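Local coordinates for ATP grasp ligase (Microcystis aeruginosa MRC, PDB 5IG9), which probably uses ATP to activate side-chain carboxylates of a peptide substrate, as ATP-grasp ligases do, for bond formation in microviridin biosynthesis, at residues 11-15 against 71-75; 34-40 against 76-82; 110-114 against 274-278. All blocks are in the same frame, centred on the assembly; numbering follows the deposited sequence.

All three contacts involve the N-terminal, Rossmann-like domain, whose parallel sheet runs 29-33, 3-7, 69-72, 111-113. Contacts 1 and 2 follow one another along the chain leaving strand 69-72: residues 71-75 meet the loop ahead of helix 14-23; the loop 76-82 then meets the loop after strand 29-33. Their centres lie 15 Å apart, and Thr34 of contact 2 packs against the backbone of Arg74 and Met75 in contact 1. Contact 3, centred 14 Å from contact 1, starts from the neighbouring edge strand; Tyr72 N probably bonds to Leu113 O at 3.0 Å. It reaches strand 277-284, while Glu300 approaches contact 1 from the same C-terminal part. Contacts 2 and 3 do not touch, their nearest atoms being about 10 Å apart.

Contact 1. Residues 11-15 against 71-75; sequences DNESI and WYRRM
Arg73 reaches across to Asp11 and meets its carboxylate edge-on, the two planes only 8° apart. Arg73 NE gives the firmer bond of the salt bridge, 3.2 Å to Asp11 OD2 and nearly straight (168°), entering on the syn lone pair. Arg73 NH2 adds a weak one, 3.4 Å to Asp11 OD1. The arginine gets there by leaving its backbone with CG opposite N, bending once at chi2 (65°) and running straight from there. Arg73 CB lies over the centre of the Trp71 ring, 3.9 Å above the plane, so the start of the chain rests on the indole while its charged end is held by the acid. Asp11 is itself fixed from two places: Asp11 OD1 also accepts from Asn12 N in its own loop at 2.7 Å, and OD2 is hydrogen-bonded to Thr7 of strand 3-7. An alanine here is likely to leave Arg73 NE without its acceptor and the guanidinium relying on Glu300 for its salt bridge. The setting is that of a Rossmann-like domain, in which the loop after the first strand turns into a helix beside the C-terminal end of a neighbouring parallel strand, here 69-72. At that turn Asn12 OD1 accepts from Ser14 N at 3.1 Å, a capping bond at the start of helix 14-23. Ser14 CB then lies over one face of the Arg73 guanidinium, and Arg74 CZ lies 3.7 Å above the plane on the opposite face. These two arginines share an anion, for both form salt bridges with Glu300, which also takes a hydrogen bond from Asn12 ND2; Arg74 binds Val298 O as well. Ile15 CD1 touches both Arg73 CG and the indole, 3.9 Å from Trp71 CZ3, approaching obliquely.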
ATOM      1  N   ASP A  11      -1.592  16.033  14.566  1.00 55.99           N
ATOM      2  CA  ASP A  11      -0.191  15.656  14.655  1.00 55.03           C
ATOM      3  C   ASP A  11       0.505  16.476  15.738  1.00 55.67           C
ATOM      4  O   ASP A  11       0.012  17.516  16.186  1.00 58.07           O
ATOM      5  CB  ASP A  11       0.512  15.848  13.312  1.00 54.67           C
ATOM      6  CG  ASP A  11       1.660  14.874  13.113  1.00 57.08           C
ATOM      7  OD1 ASP A  11       2.070  14.225  14.097  1.00 58.20           O
ATOM      8  OD2 ASP A  11       2.151  14.758  11.970  1.00 63.00           O
ATOM      9  N   ASN A  12       1.671  15.996  16.151  1.00 56.43           N
ATOM     10  CA  ASN A  12       2.325  16.504  17.347  1.00 57.05           C
ATOM     11  C   ASN A  12       3.246  17.672  16.986  1.00 60.52           C
ATOM     12  O   ASN A  12       3.099  18.299  15.934  1.00 58.62           O
ATOM     13  CB  ASN A  12       3.054  15.359  18.061  1.00 52.86           C
ATOM     14  CG  ASN A  12       4.022  14.617  17.155  1.00 50.36           C
ATOM     15  OD1 ASN A  12       4.674  15.211  16.299  1.00 53.68           O
ATOM     16  ND2 ASN A  12       4.117  13.305  17.344  1.00 48.73           N
ATOM     17  N   GLU A  13       4.205  17.972  17.859  1.00 54.18           N
ATOM     18  CA  GLU A  13       5.066  19.139  17.736  1.00 57.73           C
ATOM     19  C   GLU A  13       6.153  18.974  16.682  1.00 55.74           C
ATOM     20  O   GLU A  13       6.960  19.893  16.500  1.00 60.45           O
ATOM     21  CB  GLU A  13       5.709  19.463  19.090  1.00 59.54           C
ATOM     22  CG  GLU A  13       4.734  19.523  20.266  1.00 67.51           C
ATOM     23  CD  GLU A  13       4.344  18.146  20.795  1.00 72.28           C
ATOM     24  OE1 GLU A  13       5.194  17.230  20.774  1.00 85.73           O
ATOM     25  OE2 GLU A  13       3.182  17.979  21.224  1.00 72.51           O
ATOM     26  N   SER A  14       6.201  17.835  15.991  1.00 53.80           N
ATOM     27  CA  SER A  14       7.196  17.664  14.939  1.00 55.48           C
ATOM     28  C   SER A  14       6.938  18.622  13.783  1.00 54.39           C
ATOM     29  O   SER A  14       7.881  19.117  13.155  1.00 54.77           O
ATOM     30  CB  SER A  14       7.191  16.219  14.442  1.00 56.66           C
ATOM     31  OG  SER A  14       6.827  15.327  15.481  1.00 58.12           O
ATOM     32  N   ILE A  15       5.667  18.897  13.491  1.00 55.69           N
ATOM     33  CA  ILE A  15       5.281  19.755  12.372  1.00 52.63           C
ATOM     34  C   ILE A  15       5.771  21.185  12.593  1.00 51.92           C
ATOM     35  O   ILE A  15       6.497  21.708  11.734  1.00 54.75           O
ATOM     36  CB  ILE A  15       3.762  19.715  12.142  1.00 51.95           C
ATOM     37  CG1 ILE A  15       3.284  18.270  12.051  1.00 51.51           C
ATOM     38  CG2 ILE A  15       3.403  20.472  10.876  1.00 50.85           C
ATOM     39  CD1 ILE A  15       3.965  17.494  10.956  1.00 55.48           C
ATOM     40  N   TRP A  71       7.195  16.347   2.245  1.00 44.26           N
ATOM     41  CA  TRP A  71       7.438  15.569   3.453  1.00 44.42           C
ATOM     42  C   TRP A  71       6.272  14.604   3.633  1.00 47.52           C
ATOM     43  O   TRP A  71       5.185  15.002   4.066  1.00 43.46           O
ATOM     44  CB  TRP A  71       7.602  16.470   4.674  1.00 47.28           C
ATOM     45  CG  TRP A  71       8.107  15.731   5.876  1.00 46.92           C
ATOM     46  CD1 TRP A  71       8.754  14.528   5.885  1.00 45.52           C
ATOM     47  CD2 TRP A  71       8.001  16.140   7.245  1.00 47.01           C
ATOM     48  NE1 TRP A  71       9.061  14.167   7.174  1.00 45.14           N
ATOM     49  CE2 TRP A  71       8.607  15.139   8.027  1.00 47.10           C
ATOM     50  CE3 TRP A  71       7.454  17.257   7.884  1.00 44.68           C
ATOM     51  CZ2 TRP A  71       8.682  15.222   9.416  1.00 46.49           C
ATOM     52  CZ3 TRP A  71       7.528  17.337   9.262  1.00 43.81           C
ATOM     53  CH2 TRP A  71       8.137  16.326  10.012  1.00 44.07           C
ATOM     54  N   TYR A  72       6.500  13.337   3.292  1.00 50.02           N
ATOM     55  CA  TYR A  72       5.480  12.294   3.391  1.00 47.58           C
ATOM     56  C   TYR A  72       5.417  11.845   4.849  1.00 47.27           C
ATOM     57  O   TYR A  72       5.937  10.797   5.242  1.00 47.07           O
ATOM     58  CB  TYR A  72       5.811  11.146   2.442  1.00 45.22           C
ATOM     59  CG  TYR A  72       4.701  10.148   2.222  1.00 43.62           C
ATOM     60  CD1 TYR A  72       3.431  10.561   1.843  1.00 45.96           C
ATOM     61  CD2 TYR A  72       4.932   8.787   2.367  1.00 43.98           C
ATOM     62  CE1 TYR A  72       2.419   9.646   1.632  1.00 45.10           C
ATOM     63  CE2 TYR A  72       3.929   7.866   2.158  1.00 44.23           C
ATOM     64  CZ  TYR A  72       2.674   8.299   1.789  1.00 44.51           C
ATOM     65  OH  TYR A  72       1.668   7.383   1.579  1.00 48.34           O
ATOM     66  N   ARG A  73       4.760  12.669   5.663  1.00 47.16           N
ATOM     67  CA  ARG A  73       4.803  12.530   7.126  1.00 50.32           C
ATOM     68  C   ARG A  73       3.663  11.653   7.641  1.00 48.52           C
ATOM     69  O   ARG A  73       3.877  10.485   7.977  1.00 45.80           O
ATOM     70  CB  ARG A  73       4.800  13.922   7.768  1.00 53.80           C
ATOM     71  CG  ARG A  73       4.430  13.987   9.242  1.00 56.02           C
ATOM     72  CD  ARG A  73       5.430  13.287  10.135  1.00 55.76           C
ATOM     73  NE  ARG A  73       5.004  13.361  11.527  1.00 57.93           N
ATOM     74  CZ  ARG A  73       5.628  12.765  12.535  1.00 54.86           C
ATOM     75  NH1 ARG A  73       6.717  12.042  12.309  1.00 54.01           N
ATOM     76  NH2 ARG A  73       5.160  12.894  13.768  1.00 54.12           N
ATOM     77  N   ARG A  74       2.446  12.200   7.703  1.00 53.70           N
ATOM     78  CA  ARG A  74       1.307  11.499   8.279  1.00 53.26           C
ATOM     79  C   ARG A  74       0.165  11.459   7.279  1.00 55.88           C
ATOM     80  O   ARG A  74      -0.145  12.464   6.636  1.00 61.20           O
ATOM     81  CB  ARG A  74       0.847  12.159   9.585  1.00 51.79           C
ATOM     82  CG  ARG A  74       1.039  11.288  10.816  1.00 52.92           C
ATOM     83  CD  ARG A  74       2.249  10.386  10.654  1.00 48.76           C
ATOM     84  NE  ARG A  74       2.892  10.091  11.926  1.00 49.18           N
ATOM     85  CZ  ARG A  74       4.006   9.377  12.046  1.00 50.05           C
ATOM     86  NH1 ARG A  74       4.596   8.883  10.966  1.00 51.44           N
ATOM     87  NH2 ARG A  74       4.530   9.159  13.242  1.00 51.32           N
ATOM     88  N   MET A  75      -0.463  10.294   7.153  1.00 54.41           N
ATOM     89  CA  MET A  75      -1.507  10.067   6.158  1.00 56.19           C
ATOM     90  C   MET A  75      -2.775   9.609   6.872  1.00 53.91           C
ATOM     91  O   MET A  75      -2.938   8.420   7.159  1.00 47.98           O
ATOM     92  CB  MET A  75      -1.052   9.043   5.123  1.00 61.82           C
ATOM     93  CG  MET A  75       0.194   9.451   4.350  1.00 73.00           C
ATOM     94  SD  MET A  75       1.731   9.349   5.294  1.00 90.67           S
ATOM     95  CE  MET A  75       1.715   7.632   5.801  1.00 76.26           C
TER

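Contact 2. Residues 34-40 against 76-82; sequences TDRFPTE and RYGLKLP
Thr34 grips the 76-82 loop twice: its OG1 accepts from Arg76 N at 2.8 Å, and its O from Gly78 N at 3.2 Å, the latter donor standing above the carbonyl plane. With chi1 at 53° the hydroxyl sits between backbone N and carbonyl carbon, facing Arg76, while CG2 lies against Tyr77; OG1 is also bonded to Thr7 O. Asp35 packs its CB 3.8 Å from Leu79 CB, and its O accepts from Lys80 N at 3.2 Å, while its carboxylate turns to Ser9. The loop donating these bonds is a pair of overlapping beta turns, type II over Arg76 to Leu79 and type I over Gly78 to Leu81, with Gly78 supplying the positive phi the first one needs. Arg36 lays its CG alongside Lys80 CD at 3.6 Å; its guanidinium bridges to Glu40 in its own loop, and to Asp33 and Asp57. Phe37 O then meets Gly78 CA in a CH...O contact. Beyond the cis peptide, Pro38 crosses Leu81 at about a right angle, Pro38 CD 4.2 Å from Leu81 CD2, and Thr39 OG1 comes up to the same methyl. Pro38 also packs on Gln200 of the second subunit. Glu40 OE2 touches the aliphatic chain of Lys80, 3.5 Å from Lys80 CD.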
ATOM      1  N   THR A  34      -4.369  15.990   6.064  1.00 54.43           N
ATOM      2  CA  THR A  34      -5.095  15.023   5.249  1.00 54.54           C
ATOM      3  C   THR A  34      -6.448  14.671   5.851  1.00 54.32           C
ATOM      4  O   THR A  34      -7.382  14.338   5.115  1.00 52.05           O
ATOM      5  CB  THR A  34      -4.257  13.757   5.060  1.00 56.05           C
ATOM      6  OG1 THR A  34      -3.842  13.261   6.339  1.00 57.06           O
ATOM      7  CG2 THR A  34      -3.030  14.050   4.217  1.00 57.47           C
ATOM      8  N   ASP A  35      -6.579  14.740   7.177  1.00 55.29           N
ATOM      9  CA  ASP A  35      -7.849  14.390   7.803  1.00 57.49           C
ATOM     10  C   ASP A  35      -8.913  15.459   7.601  1.00 56.41           C
ATOM     11  O   ASP A  35     -10.106  15.154   7.709  1.00 61.65           O
ATOM     12  CB  ASP A  35      -7.648  14.122   9.295  1.00 60.92           C
ATOM     13  CG  ASP A  35      -7.144  15.337  10.044  1.00 63.72           C
ATOM     14  OD1 ASP A  35      -6.376  16.126   9.454  1.00 63.60           O
ATOM     15  OD2 ASP A  35      -7.517  15.503  11.223  1.00 64.88           O
ATOM     16  N   ARG A  36      -8.517  16.694   7.304  1.00 58.07           N
ATOM     17  CA  ARG A  36      -9.458  17.773   7.043  1.00 57.54           C
ATOM     18  C   ARG A  36      -9.837  17.874   5.571  1.00 56.94           C
ATOM     19  O   ARG A  36     -10.410  18.886   5.155  1.00 56.69           O
ATOM     20  CB  ARG A  36      -8.883  19.097   7.550  1.00 58.26           C
ATOM     21  CG  ARG A  36      -8.699  19.106   9.061  1.00 57.67           C
ATOM     22  CD  ARG A  36      -8.079  20.391   9.575  1.00 57.47           C
ATOM     23  NE  ARG A  36      -8.610  21.573   8.910  1.00 57.81           N
ATOM     24  CZ  ARG A  36      -7.867  22.424   8.210  1.00 59.15           C
ATOM     25  NH1 ARG A  36      -6.561  22.222   8.096  1.00 60.10           N
ATOM     26  NH2 ARG A  36      -8.425  23.480   7.631  1.00 64.37           N
ATOM     27  N   PHE A  37      -9.518  16.854   4.784  1.00 55.32           N
ATOM     28  CA  PHE A  37      -9.997  16.695   3.417  1.00 54.83           C
ATOM     29  C   PHE A  37     -10.940  15.501   3.418  1.00 54.83           C
ATOM     30  O   PHE A  37     -10.626  14.477   4.017  1.00 54.86           O
ATOM     31  CB  PHE A  37      -8.825  16.481   2.450  1.00 54.43           C
ATOM     32  CG  PHE A  37      -9.225  15.941   1.099  1.00 54.20           C
ATOM     33  CD1 PHE A  37      -9.629  16.797   0.086  1.00 53.23           C
ATOM     34  CD2 PHE A  37      -9.167  14.581   0.833  1.00 54.47           C
ATOM     35  CE1 PHE A  37      -9.987  16.304  -1.158  1.00 54.12           C
ATOM     36  CE2 PHE A  37      -9.525  14.085  -0.410  1.00 55.51           C
ATOM     37  CZ  PHE A  37      -9.935  14.948  -1.405  1.00 53.47           C
ATOM     38  N   PRO A  38     -12.091  15.611   2.736  1.00 54.74           N
ATOM     39  CA  PRO A  38     -12.564  16.712   1.892  1.00 55.56           C
ATOM     40  C   PRO A  38     -13.491  17.697   2.598  1.00 56.97           C
ATOM     41  O   PRO A  38     -13.979  18.639   1.973  1.00 54.81           O
ATOM     42  CB  PRO A  38     -13.325  15.978   0.797  1.00 55.29           C
ATOM     43  CG  PRO A  38     -13.960  14.838   1.541  1.00 55.06           C
ATOM     44  CD  PRO A  38     -12.977  14.438   2.625  1.00 54.35           C
ATOM     45  N   THR A  39     -13.725  17.470   3.892  1.00 58.24           N
ATOM     46  CA  THR A  39     -14.713  18.254   4.628  1.00 58.28           C
ATOM     47  C   THR A  39     -14.344  19.737   4.694  1.00 58.58           C
ATOM     48  O   THR A  39     -15.234  20.595   4.651  1.00 57.20           O
ATOM     49  CB  THR A  39     -14.883  17.667   6.034  1.00 62.32           C
ATOM     50  OG1 THR A  39     -15.385  16.327   5.932  1.00 63.65           O
ATOM     51  CG2 THR A  39     -15.859  18.497   6.866  1.00 64.98           C
ATOM     52  N   GLU A  40     -13.054  20.068   4.781  1.00 58.95           N
ATOM     53  CA  GLU A  40     -12.674  21.473   4.926  1.00 59.64           C
ATOM     54  C   GLU A  40     -11.683  21.949   3.876  1.00 59.36           C
ATOM     55  O   GLU A  40     -11.799  23.084   3.405  1.00 64.44           O
ATOM     56  CB  GLU A  40     -12.089  21.708   6.337  1.00 61.84           C
ATOM     57  CG  GLU A  40     -12.973  21.175   7.449  1.00 63.30           C
ATOM     58  CD  GLU A  40     -12.300  21.197   8.801  1.00 64.36           C
ATOM     59  OE1 GLU A  40     -11.530  22.144   9.072  1.00 65.66           O
ATOM     60  OE2 GLU A  40     -12.537  20.257   9.590  1.00 66.04           O
ATOM     61  N   ARG A  76      -3.676  10.551   7.154  1.00 60.59           N
ATOM     62  CA  ARG A  76      -4.947  10.230   7.792  1.00 59.19           C
ATOM     63  C   ARG A  76      -6.112  10.694   6.924  1.00 59.09           C
ATOM     64  O   ARG A  76      -6.904  11.543   7.342  1.00 60.42           O
ATOM     65  CB  ARG A  76      -5.021  10.862   9.182  1.00 60.53           C
ATOM     66  CG  ARG A  76      -3.883  10.457  10.103  1.00 64.28           C
ATOM     67  CD  ARG A  76      -3.846   8.952  10.294  1.00 65.01           C
ATOM     68  NE  ARG A  76      -2.588   8.517  10.886  1.00 66.31           N
ATOM     69  CZ  ARG A  76      -2.376   8.401  12.191  1.00 68.69           C
ATOM     70  NH1 ARG A  76      -3.345   8.685  13.050  1.00 69.03           N
ATOM     71  NH2 ARG A  76      -1.193   7.999  12.637  1.00 69.12           N
ATOM     72  N   TYR A  77      -6.235  10.128   5.724  1.00 59.96           N
ATOM     73  CA  TYR A  77      -7.151  10.665   4.723  1.00 59.68           C
ATOM     74  C   TYR A  77      -8.601  10.558   5.178  1.00 61.06           C
ATOM     75  O   TYR A  77      -9.114   9.458   5.400  1.00 64.07           O
ATOM     76  CB  TYR A  77      -6.965   9.934   3.397  1.00 58.33           C
ATOM     77  CG  TYR A  77      -5.526   9.790   2.965  1.00 58.19           C
ATOM     78  CD1 TYR A  77      -4.816  10.872   2.461  1.00 58.76           C
ATOM     79  CD2 TYR A  77      -4.879   8.564   3.051  1.00 52.87           C
ATOM     80  CE1 TYR A  77      -3.501  10.738   2.064  1.00 54.15           C
ATOM     81  CE2 TYR A  77      -3.568   8.422   2.654  1.00 48.65           C
ATOM     82  CZ  TYR A  77      -2.884   9.510   2.161  1.00 51.45           C
ATOM     83  OH  TYR A  77      -1.575   9.366   1.765  1.00 54.13           O
ATOM     84  N   GLY A  78      -9.256  11.711   5.317  1.00 62.86           N
ATOM     85  CA  GLY A  78     -10.690  11.757   5.532  1.00 63.61           C
ATOM     86  C   GLY A  78     -11.183  11.336   6.897  1.00 64.05           C
ATOM     87  O   GLY A  78     -12.341  10.924   7.018  1.00 61.90           O
ATOM     88  N   LEU A  79     -10.353  11.436   7.937  1.00 65.99           N
ATOM     89  CA  LEU A  79     -10.799  11.008   9.259  1.00 68.75           C
ATOM     90  C   LEU A  79     -11.929  11.888   9.775  1.00 66.28           C
ATOM     91  O   LEU A  79     -12.885  11.394  10.384  1.00 66.79           O
ATOM     92  CB  LEU A  79      -9.633  11.013  10.243  1.00 72.04           C
ATOM     93  CG  LEU A  79      -8.574   9.924  10.067  1.00 78.27           C
ATOM     94  CD1 LEU A  79      -7.799   9.750  11.362  1.00 80.56           C
ATOM     95  CD2 LEU A  79      -9.208   8.612   9.631  1.00 78.76           C
ATOM     96  N   LYS A  80     -11.848  13.194   9.526  1.00 60.23           N
ATOM     97  CA  LYS A  80     -12.883  14.121   9.964  1.00 65.61           C
ATOM     98  C   LYS A  80     -14.188  14.002   9.158  1.00 70.41           C
ATOM     99  O   LYS A  80     -14.997  14.929   9.188  1.00 77.57           O
ATOM    100  CB  LYS A  80     -12.358  15.560   9.913  1.00 67.72           C
ATOM    101  CG  LYS A  80     -11.527  15.962  11.130  1.00 75.19           C
ATOM    102  CD  LYS A  80     -11.195  17.438  11.106  1.00 80.26           C
ATOM    103  CE  LYS A  80     -11.664  18.113  12.381  1.00 84.44           C
ATOM    104  NZ  LYS A  80     -10.884  17.694  13.583  1.00 87.51           N
ATOM    105  N   LEU A  81     -14.415  12.900   8.454  1.00 73.91           N
ATOM    106  CA  LEU A  81     -15.732  12.668   7.888  1.00 73.51           C
ATOM    107  C   LEU A  81     -16.737  12.464   9.018  1.00 75.56           C
ATOM    108  O   LEU A  81     -16.419  11.812  10.015  1.00 76.34           O
ATOM    109  CB  LEU A  81     -15.737  11.447   6.971  1.00 73.34           C
ATOM    110  CG  LEU A  81     -15.203  11.671   5.557  1.00 70.83           C
ATOM    111  CD1 LEU A  81     -15.128  10.361   4.787  1.00 73.64           C
ATOM    112  CD2 LEU A  81     -16.070  12.677   4.824  1.00 66.01           C
ATOM    113  N   PRO A  82     -17.948  13.012   8.900  1.00 72.60           N
ATOM    114  CA  PRO A  82     -18.901  12.937  10.013  1.00 78.69           C
ATOM    115  C   PRO A  82     -19.190  11.504  10.436  1.00 83.36           C
ATOM    116  O   PRO A  82     -19.274  10.592   9.610  1.00 86.30           O
ATOM    117  CB  PRO A  82     -20.151  13.617   9.450  1.00 80.21           C
ATOM    118  CG  PRO A  82     -19.639  14.546   8.425  1.00 77.82           C
ATOM    119  CD  PRO A  82     -18.470  13.832   7.793  1.00 75.80           C
TER

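Contact 3. Residues 110-114 against 274-278; sequences GFHLD and GLNYG
The Phe111 ring meets Asn276 with its edge: the amide ND2 lies near the ring plane, 3.8 Å from Phe111 CZ, with the amide turned 40° against the ring. Ile320 of helix 313-323 touches both side chains. The second flat group, the carboxylate of Asp114, carries the polar part of the contact, for its two oxygens take two successive backbone N-H groups. Asn276 N donates to Asp114 OD1 at 2.7 Å, almost straight (167°), coming from the syn side but tilted out of the carboxylate plane. Tyr277 N reaches Asp114 OD2 at 3.1 Å, a weak bond bent to 135°. Asp114 is buried, and these two bonds probably offset part of the cost of burying its carboxylate. Leu275 crosses it at about a right angle, its CD2 lying 3.7 Å from Asp114 CG, and Val119 of helix 116-122 packs on Asp114 as well. Next to the acid, Leu113 has CG opposite its backbone N, which sends CD1 forward to Asn276 CB at 3.5 Å and to Tyr277 CB at 4.1 Å. Ile317 and Leu321 also touch this leucine. Between Leu113 and Asp114 the peptide is cis, a sharp change of course as the chain leaves strand 111-113. In the other segment Gly274, with positive phi, closes helix 260-273 in a Schellman motif, and the chain then passes through Asn276 into strand 277-284. Tyr277 bends its ring away, and its hydroxyl is bonded to Gly299 O. Joined in this way are the edge strand of the parallel, Rossmann-like sheet and the start of a strand in the antiparallel sheet of the C-terminal part, a domain junction consistent with the pre-ATP-grasp and ATP-grasp architecture of this ligase family.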
ATOM      1  N   GLY A 110      10.018  16.923  -7.894  1.00 47.46           N
ATOM      2  CA  GLY A 110      10.777  17.436  -6.781  1.00 45.15           C
ATOM      3  C   GLY A 110      11.263  16.331  -5.866  1.00 46.18           C
ATOM      4  O   GLY A 110      11.210  15.139  -6.178  1.00 45.73           O
ATOM      5  N   PHE A 111      11.742  16.748  -4.697  1.00 42.70           N
ATOM      6  CA  PHE A 111      12.325  15.824  -3.735  1.00 43.58           C
ATOM      7  C   PHE A 111      11.264  15.334  -2.756  1.00 46.42           C
ATOM      8  O   PHE A 111      10.537  16.138  -2.164  1.00 43.92           O
ATOM      9  CB  PHE A 111      13.477  16.493  -2.986  1.00 41.90           C
ATOM     10  CG  PHE A 111      14.134  15.603  -1.976  1.00 41.23           C
ATOM     11  CD1 PHE A 111      14.972  14.575  -2.379  1.00 41.88           C
ATOM     12  CD2 PHE A 111      13.918  15.794  -0.623  1.00 45.14           C
ATOM     13  CE1 PHE A 111      15.579  13.751  -1.449  1.00 44.85           C
ATOM     14  CE2 PHE A 111      14.524  14.977   0.313  1.00 48.28           C
ATOM     15  CZ  PHE A 111      15.354  13.952  -0.101  1.00 47.83           C
ATOM     16  N   HIS A 112      11.184  14.017  -2.583  1.00 43.01           N
ATOM     17  CA  HIS A 112      10.225  13.399  -1.678  1.00 45.00           C
ATOM     18  C   HIS A 112      10.950  12.768  -0.494  1.00 44.79           C
ATOM     19  O   HIS A 112      11.993  12.126  -0.660  1.00 43.14           O
ATOM     20  CB  HIS A 112       9.390  12.340  -2.397  1.00 45.46           C
ATOM     21  CG  HIS A 112       8.421  12.904  -3.388  1.00 44.02           C
ATOM     22  ND1 HIS A 112       7.078  13.048  -3.115  1.00 45.94           N
ATOM     23  CD2 HIS A 112       8.597  13.357  -4.650  1.00 46.01           C
ATOM     24  CE1 HIS A 112       6.469  13.566  -4.167  1.00 42.69           C
ATOM     25  NE2 HIS A 112       7.368  13.762  -5.113  1.00 44.75           N
ATOM     26  N   LEU A 113      10.386  12.947   0.698  1.00 41.50           N
ATOM     27  CA  LEU A 113      10.932  12.349   1.910  1.00 40.29           C
ATOM     28  C   LEU A 113       9.834  11.663   2.722  1.00 40.07           C
ATOM     29  O   LEU A 113       9.267  12.267   3.634  1.00 37.07           O
ATOM     30  CB  LEU A 113      11.629  13.406   2.769  1.00 40.97           C
ATOM     31  CG  LEU A 113      12.381  12.930   4.014  1.00 41.26           C
ATOM     32  CD1 LEU A 113      13.765  12.426   3.645  1.00 40.97           C
ATOM     33  CD2 LEU A 113      12.459  14.032   5.054  1.00 40.97           C
ATOM     34  N   ASP A 114       9.521  10.412   2.387  1.00 42.85           N
ATOM     35  CA  ASP A 114      10.128   9.701   1.268  1.00 42.37           C
ATOM     36  C   ASP A 114       9.077   9.418   0.197  1.00 39.82           C
ATOM     37  O   ASP A 114       7.885   9.590   0.450  1.00 40.62           O
ATOM     38  CB  ASP A 114      10.765   8.394   1.749  1.00 43.88           C
ATOM     39  CG  ASP A 114      12.072   8.621   2.478  1.00 45.50           C
ATOM     40  OD1 ASP A 114      13.056   9.014   1.817  1.00 48.89           O
ATOM     41  OD2 ASP A 114      12.116   8.398   3.707  1.00 52.26           O
ATOM     42  N   GLY A 274      15.617   2.709  -0.717  1.00 48.77           N
ATOM     43  CA  GLY A 274      15.520   4.041  -1.283  1.00 48.76           C
ATOM     44  C   GLY A 274      15.047   5.109  -0.325  1.00 50.63           C
ATOM     45  O   GLY A 274      14.402   6.073  -0.752  1.00 51.03           O
ATOM     46  N   LEU A 275      15.351   4.976   0.959  1.00 45.33           N
ATOM     47  CA  LEU A 275      14.857   5.900   1.964  1.00 45.01           C
ATOM     48  C   LEU A 275      15.920   6.923   2.337  1.00 41.63           C
ATOM     49  O   LEU A 275      17.116   6.625   2.366  1.00 47.27           O
ATOM     50  CB  LEU A 275      14.405   5.151   3.219  1.00 46.45           C
ATOM     51  CG  LEU A 275      13.229   4.189   3.049  1.00 48.72           C
ATOM     52  CD1 LEU A 275      12.850   3.567   4.383  1.00 49.03           C
ATOM     53  CD2 LEU A 275      12.037   4.895   2.426  1.00 48.16           C
ATOM     54  N   ASN A 276      15.465   8.145   2.620  1.00 44.43           N
ATOM     55  CA  ASN A 276      16.308   9.161   3.234  1.00 44.16           C
ATOM     56  C   ASN A 276      15.852   9.525   4.641  1.00 44.90           C
ATOM     57  O   ASN A 276      16.442  10.419   5.256  1.00 41.70           O
ATOM     58  CB  ASN A 276      16.367  10.419   2.354  1.00 43.52           C
ATOM     59  CG  ASN A 276      17.322  10.265   1.180  1.00 43.62           C
ATOM     60  OD1 ASN A 276      18.513  10.005   1.362  1.00 42.59           O
ATOM     61  ND2 ASN A 276      16.800  10.419  -0.031  1.00 42.96           N
ATOM     62  N   TYR A 277      14.821   8.864   5.164  1.00 41.97           N
ATOM     63  CA  TYR A 277      14.460   8.944   6.572  1.00 39.89           C
ATOM     64  C   TYR A 277      14.043   7.562   7.043  1.00 39.34           C
ATOM     65  O   TYR A 277      13.459   6.784   6.284  1.00 39.58           O
ATOM     66  CB  TYR A 277      13.326   9.947   6.840  1.00 39.78           C
ATOM     67  CG  TYR A 277      12.828   9.916   8.272  1.00 41.38           C
ATOM     68  CD1 TYR A 277      13.453  10.667   9.260  1.00 41.27           C
ATOM     69  CD2 TYR A 277      11.746   9.123   8.639  1.00 40.26           C
ATOM     70  CE1 TYR A 277      13.009  10.634  10.571  1.00 43.09           C
ATOM     71  CE2 TYR A 277      11.296   9.084   9.946  1.00 39.36           C
ATOM     72  CZ  TYR A 277      11.931   9.841  10.907  1.00 40.74           C
ATOM     73  OH  TYR A 277      11.487   9.810  12.208  1.00 40.00           O
ATOM     74  N   GLY A 278      14.347   7.260   8.303  1.00 38.50           N
ATOM     75  CA  GLY A 278      13.960   5.986   8.878  1.00 38.24           C
ATOM     76  C   GLY A 278      14.181   5.901  10.372  1.00 39.02           C
ATOM     77  O   GLY A 278      15.213   6.349  10.879  1.00 40.14           O
TER